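Local coordinates for protein DNA helicase RecQ (Deinococcus radiodurans, PDB 4Q48) that probably couples ATP hydrolysis to the unwinding of duplex DNA in the 3'-5' direction, this chain being the catalytic core of a longer RecQ helicase, at residues 131-144 against 164-176. Residues are numbered along the deposited sequence; the frame is centred on the assembly and turned at random.
Sequences LDLLERAPVALFAI and LSVLAERFPELPR
F142 and F171 meet in the middle of an apolar core. CZ of F142 lies over one face of the F171 ring, nearer its rim than its centre; the planes are 59° apart and the centroids 5.1 Å, an oblique pair. L167 covers a face of the F142 ring, its CD2 4.0 Å from the centroid in a CH-pi contact, while its CD1 reaches CD1 of I144. L131 CD2 and L134 CB close on F171, and CD1 of L174 sits 3.6 Å from CG1 of V139.

At the outer end of this core the contacts turn ionic. The R170 chain bends at chi3 (71°), laying its guanidinium against L131 CB and bringing NH2 edge-on to D132 OD1 at 2.6 Å. E135 adds longer, weak bonds to NE and NH2, its OE2 3.4 Å from R170 NH2. An alanine at R170 would remove the positive charge shared by D132 and E135, and would probably leave the two neighbouring carboxylates without their shared mate.

In the backbone, F142 N donates to P175 O at 3.0 Å, nearly straight at 177°, where strand 139-145 runs parallel to strand 176-180. Strand, helix 165-170 and strand form a beta-alpha-beta unit of the first RecA-like helicase domain. The chemistry thus grades from apolar packing of helix 165-170 against one face of the sheet to a salt-bridge network at the solvent-facing end, which ties helix 128-135 to helix 165-170.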
loop_
_atom_site.group_PDB
_atom_site.type_symbol
_atom_site.label_atom_id
_atom_site.label_comp_id
_atom_site.label_asym_id
_atom_site.label_seq_id
_atom_site.Cartn_x
_atom_site.Cartn_y
_atom_site.Cartn_z
ATOM N N LEU A 131 12.170 25.173 -13.567
ATOM C CA LEU A 131 11.737 24.452 -14.758
ATOM C C LEU A 131 12.483 24.974 -15.993
ATOM O O LEU A 131 12.738 24.232 -16.945
ATOM C CB LEU A 131 10.223 24.579 -14.917
ATOM C CG LEU A 131 9.467 23.698 -13.909
ATOM C CD1 LEU A 131 8.080 24.235 -13.697
ATOM C CD2 LEU A 131 9.406 22.225 -14.314
ATOM N N ASP A 132 12.866 26.248 -15.950
ATOM C CA ASP A 132 13.615 26.856 -17.042
ATOM C C ASP A 132 15.038 26.271 -17.141
ATOM O O ASP A 132 15.483 25.952 -18.257
ATOM C CB ASP A 132 13.692 28.384 -16.853
ATOM C CG ASP A 132 12.420 29.108 -17.305
ATOM O OD1 ASP A 132 11.572 28.496 -17.979
ATOM O OD2 ASP A 132 12.253 30.296 -16.959
ATOM N N LEU A 133 15.731 26.112 -15.998
ATOM C CA LEU A 133 17.080 25.531 -15.977
ATOM C C LEU A 133 17.057 24.143 -16.578
ATOM O O LEU A 133 17.930 23.760 -17.382
ATOM C CB LEU A 133 17.652 25.412 -14.572
ATOM C CG LEU A 133 18.087 26.615 -13.739
ATOM C CD1 LEU A 133 19.079 26.118 -12.729
ATOM C CD2 LEU A 133 18.704 27.740 -14.555
ATOM N N LEU A 134 16.029 23.394 -16.207
ATOM C CA LEU A 134 15.936 22.022 -16.644
ATOM C C LEU A 134 15.893 21.969 -18.153
ATOM O O LEU A 134 16.451 21.058 -18.774
ATOM C CB LEU A 134 14.695 21.381 -16.028
ATOM C CG LEU A 134 14.877 21.095 -14.526
ATOM C CD1 LEU A 134 13.555 20.793 -13.864
ATOM C CD2 LEU A 134 15.839 19.930 -14.333
ATOM N N GLU A 135 15.253 22.977 -18.746
ATOM C CA GLU A 135 15.101 23.032 -20.191
ATOM C C GLU A 135 16.459 23.180 -20.865
ATOM O O GLU A 135 16.657 22.682 -21.987
ATOM C CB GLU A 135 14.165 24.165 -20.580
ATOM C CG GLU A 135 12.752 23.702 -20.820
ATOM C CD GLU A 135 11.769 24.849 -21.041
ATOM O OE1 GLU A 135 12.201 26.015 -21.075
ATOM O OE2 GLU A 135 10.548 24.582 -21.147
ATOM N N ARG A 136 17.391 23.833 -20.162
ATOM C CA ARG A 136 18.763 23.995 -20.652
ATOM C C ARG A 136 19.807 23.154 -19.872
ATOM O O ARG A 136 20.982 23.500 -19.822
ATOM C CB ARG A 136 19.148 25.498 -20.657
ATOM C CG ARG A 136 18.797 26.296 -19.395
ATOM C CD ARG A 136 18.945 27.805 -19.607
ATOM N NE ARG A 136 19.239 28.607 -18.405
ATOM C CZ ARG A 136 20.457 28.788 -17.891
ATOM N NH1 ARG A 136 21.514 28.253 -18.474
ATOM N NH2 ARG A 136 20.627 29.534 -16.810
ATOM N N ALA A 137 19.372 22.034 -19.297
ATOM C CA ALA A 137 20.281 21.084 -18.640
ATOM C C ALA A 137 20.129 19.685 -19.240
ATOM O O ALA A 137 19.057 19.322 -19.733
ATOM C CB ALA A 137 20.025 21.046 -17.152
ATOM N N PRO A 138 21.210 18.892 -19.220
ATOM C CA PRO A 138 21.133 17.576 -19.853
ATOM C C PRO A 138 20.384 16.609 -18.961
ATOM O O PRO A 138 20.932 16.135 -17.964
ATOM C CB PRO A 138 22.588 17.183 -20.010
ATOM C CG PRO A 138 23.296 17.939 -18.965
ATOM C CD PRO A 138 22.570 19.208 -18.769
ATOM N N VAL A 139 19.132 16.327 -19.300
ATOM C CA VAL A 139 18.299 15.525 -18.425
ATOM C C VAL A 139 18.018 14.147 -19.016
ATOM O O VAL A 139 17.583 14.019 -20.173
ATOM C CB VAL A 139 16.958 16.238 -18.131
ATOM C CG1 VAL A 139 16.071 15.364 -17.284
ATOM C CG2 VAL A 139 17.198 17.578 -17.467
ATOM N N ALA A 140 18.256 13.111 -18.214
ATOM C CA ALA A 140 17.975 11.746 -18.652
ATOM C C ALA A 140 16.512 11.344 -18.401
ATOM O O ALA A 140 15.940 10.627 -19.211
ATOM C CB ALA A 140 18.915 10.768 -17.974
ATOM N N LEU A 141 15.911 11.798 -17.299
ATOM C CA LEU A 141 14.511 11.471 -17.015
ATOM C C LEU A 141 13.980 12.197 -15.796
ATOM O O LEU A 141 14.706 12.906 -15.110
ATOM C CB LEU A 141 14.344 9.964 -16.803
ATOM C CG LEU A 141 15.208 9.374 -15.672
ATOM C CD1 LEU A 141 14.400 9.235 -14.349
ATOM C CD2 LEU A 141 15.854 8.055 -16.086
ATOM N N PHE A 142 12.693 12.010 -15.548
ATOM C CA PHE A 142 12.067 12.358 -14.277
ATOM C C PHE A 142 11.591 11.102 -13.556
ATOM O O PHE A 142 10.821 10.319 -14.128
ATOM C CB PHE A 142 10.885 13.283 -14.500
ATOM C CG PHE A 142 11.258 14.645 -14.959
ATOM C CD1 PHE A 142 11.825 15.551 -14.079
ATOM C CD2 PHE A 142 11.072 15.024 -16.283
ATOM C CE1 PHE A 142 12.167 16.842 -14.500
ATOM C CE2 PHE A 142 11.419 16.285 -16.713
ATOM C CZ PHE A 142 11.970 17.202 -15.814
ATOM N N ALA A 143 12.037 10.906 -12.314
ATOM C CA ALA A 143 11.465 9.859 -11.446
ATOM C C ALA A 143 10.668 10.507 -10.355
ATOM O O ALA A 143 11.225 11.242 -9.528
ATOM C CB ALA A 143 12.533 9.006 -10.850
ATOM N N ILE A 144 9.363 10.245 -10.346
ATOM C CA ILE A 144 8.505 10.713 -9.258
ATOM C C ILE A 144 8.356 9.599 -8.207
ATOM O O ILE A 144 7.628 8.621 -8.410
ATOM C CB ILE A 144 7.133 11.176 -9.781
ATOM C CG1 ILE A 144 7.292 12.416 -10.664
ATOM C CG2 ILE A 144 6.232 11.573 -8.653
ATOM C CD1 ILE A 144 7.218 12.140 -12.163
ATOM N N LEU A 164 2.501 18.415 -10.284
ATOM C CA LEU A 164 3.467 17.694 -11.112
ATOM C C LEU A 164 2.850 17.232 -12.418
ATOM O O LEU A 164 3.493 16.521 -13.202
ATOM C CB LEU A 164 4.010 16.480 -10.359
ATOM C CG LEU A 164 4.906 16.818 -9.169
ATOM C CD1 LEU A 164 5.408 15.560 -8.520
ATOM C CD2 LEU A 164 6.056 17.751 -9.554
ATOM N N SER A 165 1.590 17.614 -12.623
ATOM C CA SER A 165 0.981 17.713 -13.944
ATOM C C SER A 165 1.999 18.196 -14.956
ATOM O O SER A 165 2.086 17.687 -16.072
ATOM C CB SER A 165 -0.202 18.683 -13.926
ATOM O OG SER A 165 -0.974 18.553 -12.745
ATOM N N VAL A 166 2.772 19.186 -14.520
ATOM C CA VAL A 166 3.609 20.008 -15.378
ATOM C C VAL A 166 4.798 19.278 -16.025
ATOM O O VAL A 166 5.265 19.690 -17.071
ATOM C CB VAL A 166 4.135 21.233 -14.572
ATOM C CG1 VAL A 166 5.425 20.891 -13.843
ATOM C CG2 VAL A 166 4.338 22.436 -15.463
ATOM N N LEU A 167 5.273 18.185 -15.443
ATOM C CA LEU A 167 6.408 17.498 -16.047
ATOM C C LEU A 167 6.033 16.990 -17.421
ATOM O O LEU A 167 6.800 17.137 -18.368
ATOM C CB LEU A 167 6.910 16.338 -15.192
ATOM C CG LEU A 167 7.496 16.761 -13.846
ATOM C CD1 LEU A 167 8.103 15.552 -13.159
ATOM C CD2 LEU A 167 8.480 17.929 -13.945
ATOM N N ALA A 168 4.863 16.375 -17.535
ATOM C CA ALA A 168 4.399 15.887 -18.827
ATOM C C ALA A 168 4.110 17.028 -19.820
ATOM O O ALA A 168 4.133 16.814 -21.034
ATOM C CB ALA A 168 3.185 15.025 -18.643
ATOM N N GLU A 169 3.809 18.226 -19.318
ATOM C CA GLU A 169 3.589 19.373 -20.208
ATOM C C GLU A 169 4.875 19.922 -20.789
ATOM O O GLU A 169 5.123 19.833 -21.981
ATOM C CB GLU A 169 2.867 20.504 -19.486
ATOM C CG GLU A 169 1.377 20.572 -19.760
ATOM C CD GLU A 169 0.601 21.179 -18.602
ATOM O OE1 GLU A 169 0.004 20.409 -17.795
ATOM O OE2 GLU A 169 0.604 22.431 -18.497
ATOM N N ARG A 170 5.723 20.452 -19.920
ATOM C CA ARG A 170 6.899 21.174 -20.365
ATOM C C ARG A 170 7.998 20.254 -20.873
ATOM O O ARG A 170 8.910 20.714 -21.572
ATOM C CB ARG A 170 7.394 22.104 -19.252
ATOM C CG ARG A 170 6.580 23.393 -19.273
ATOM C CD ARG A 170 6.993 24.441 -18.283
ATOM N NE ARG A 170 8.257 25.037 -18.653
ATOM C CZ ARG A 170 8.810 26.070 -18.026
ATOM N NH1 ARG A 170 8.203 26.633 -16.993
ATOM N NH2 ARG A 170 9.987 26.537 -18.426
ATOM N N PHE A 171 7.901 18.965 -20.553
ATOM C CA PHE A 171 8.894 17.982 -20.990
ATOM C C PHE A 171 8.262 16.696 -21.476
ATOM O O PHE A 171 8.486 15.651 -20.876
ATOM C CB PHE A 171 9.866 17.633 -19.852
ATOM C CG PHE A 171 10.435 18.827 -19.149
ATOM C CD1 PHE A 171 9.776 19.388 -18.080
ATOM C CD2 PHE A 171 11.622 19.389 -19.576
ATOM C CE1 PHE A 171 10.291 20.483 -17.450
ATOM C CE2 PHE A 171 12.141 20.478 -18.961
ATOM C CZ PHE A 171 11.484 21.032 -17.893
ATOM N N PRO A 172 7.475 16.756 -22.561
ATOM C CA PRO A 172 6.818 15.543 -23.071
ATOM C C PRO A 172 7.810 14.484 -23.531
ATOM O O PRO A 172 7.589 13.284 -23.395
ATOM C CB PRO A 172 6.011 16.055 -24.263
ATOM C CG PRO A 172 5.871 17.525 -24.036
ATOM C CD PRO A 172 7.138 17.938 -23.369
ATOM N N GLU A 173 8.913 14.952 -24.089
ATOM C CA GLU A 173 9.872 14.069 -24.724
ATOM C C GLU A 173 10.701 13.281 -23.726
ATOM O O GLU A 173 11.273 12.254 -24.087
ATOM C CB GLU A 173 10.776 14.884 -25.662
ATOM C CG GLU A 173 11.875 15.665 -24.951
ATOM C CD GLU A 173 11.359 16.863 -24.133
ATOM O OE1 GLU A 173 10.132 17.187 -24.192
ATOM O OE2 GLU A 173 12.207 17.486 -23.430
ATOM N N LEU A 174 10.802 13.766 -22.487
ATOM C CA LEU A 174 11.553 13.047 -21.443
ATOM C C LEU A 174 10.709 11.994 -20.720
ATOM O O LEU A 174 9.541 12.241 -20.394
ATOM C CB LEU A 174 12.123 14.028 -20.424
ATOM C CG LEU A 174 13.179 15.003 -20.957
ATOM C CD1 LEU A 174 13.666 15.920 -19.849
ATOM C CD2 LEU A 174 14.341 14.300 -21.643
ATOM N N PRO A 175 11.315 10.832 -20.417
ATOM C CA PRO A 175 10.631 9.731 -19.721
ATOM C C PRO A 175 10.191 10.098 -18.307
ATOM O O PRO A 175 10.901 10.839 -17.626
ATOM C CB PRO A 175 11.706 8.628 -19.657
ATOM C CG PRO A 175 12.684 8.973 -20.689
ATOM C CD PRO A 175 12.708 10.476 -20.745
ATOM N N ARG A 176 9.036 9.580 -17.894
ATOM C CA ARG A 176 8.523 9.741 -16.534
ATOM C C ARG A 176 8.349 8.371 -15.886
ATOM O O ARG A 176 7.554 7.565 -16.370
ATOM C CB ARG A 176 7.158 10.430 -16.516
ATOM C CG ARG A 176 7.169 11.921 -16.399
ATOM C CD ARG A 176 5.751 12.495 -16.508
ATOM N NE ARG A 176 4.923 11.865 -17.542
ATOM C CZ ARG A 176 5.012 12.110 -18.842
ATOM N NH1 ARG A 176 5.911 12.973 -19.296
ATOM N NH2 ARG A 176 4.210 11.479 -19.688
#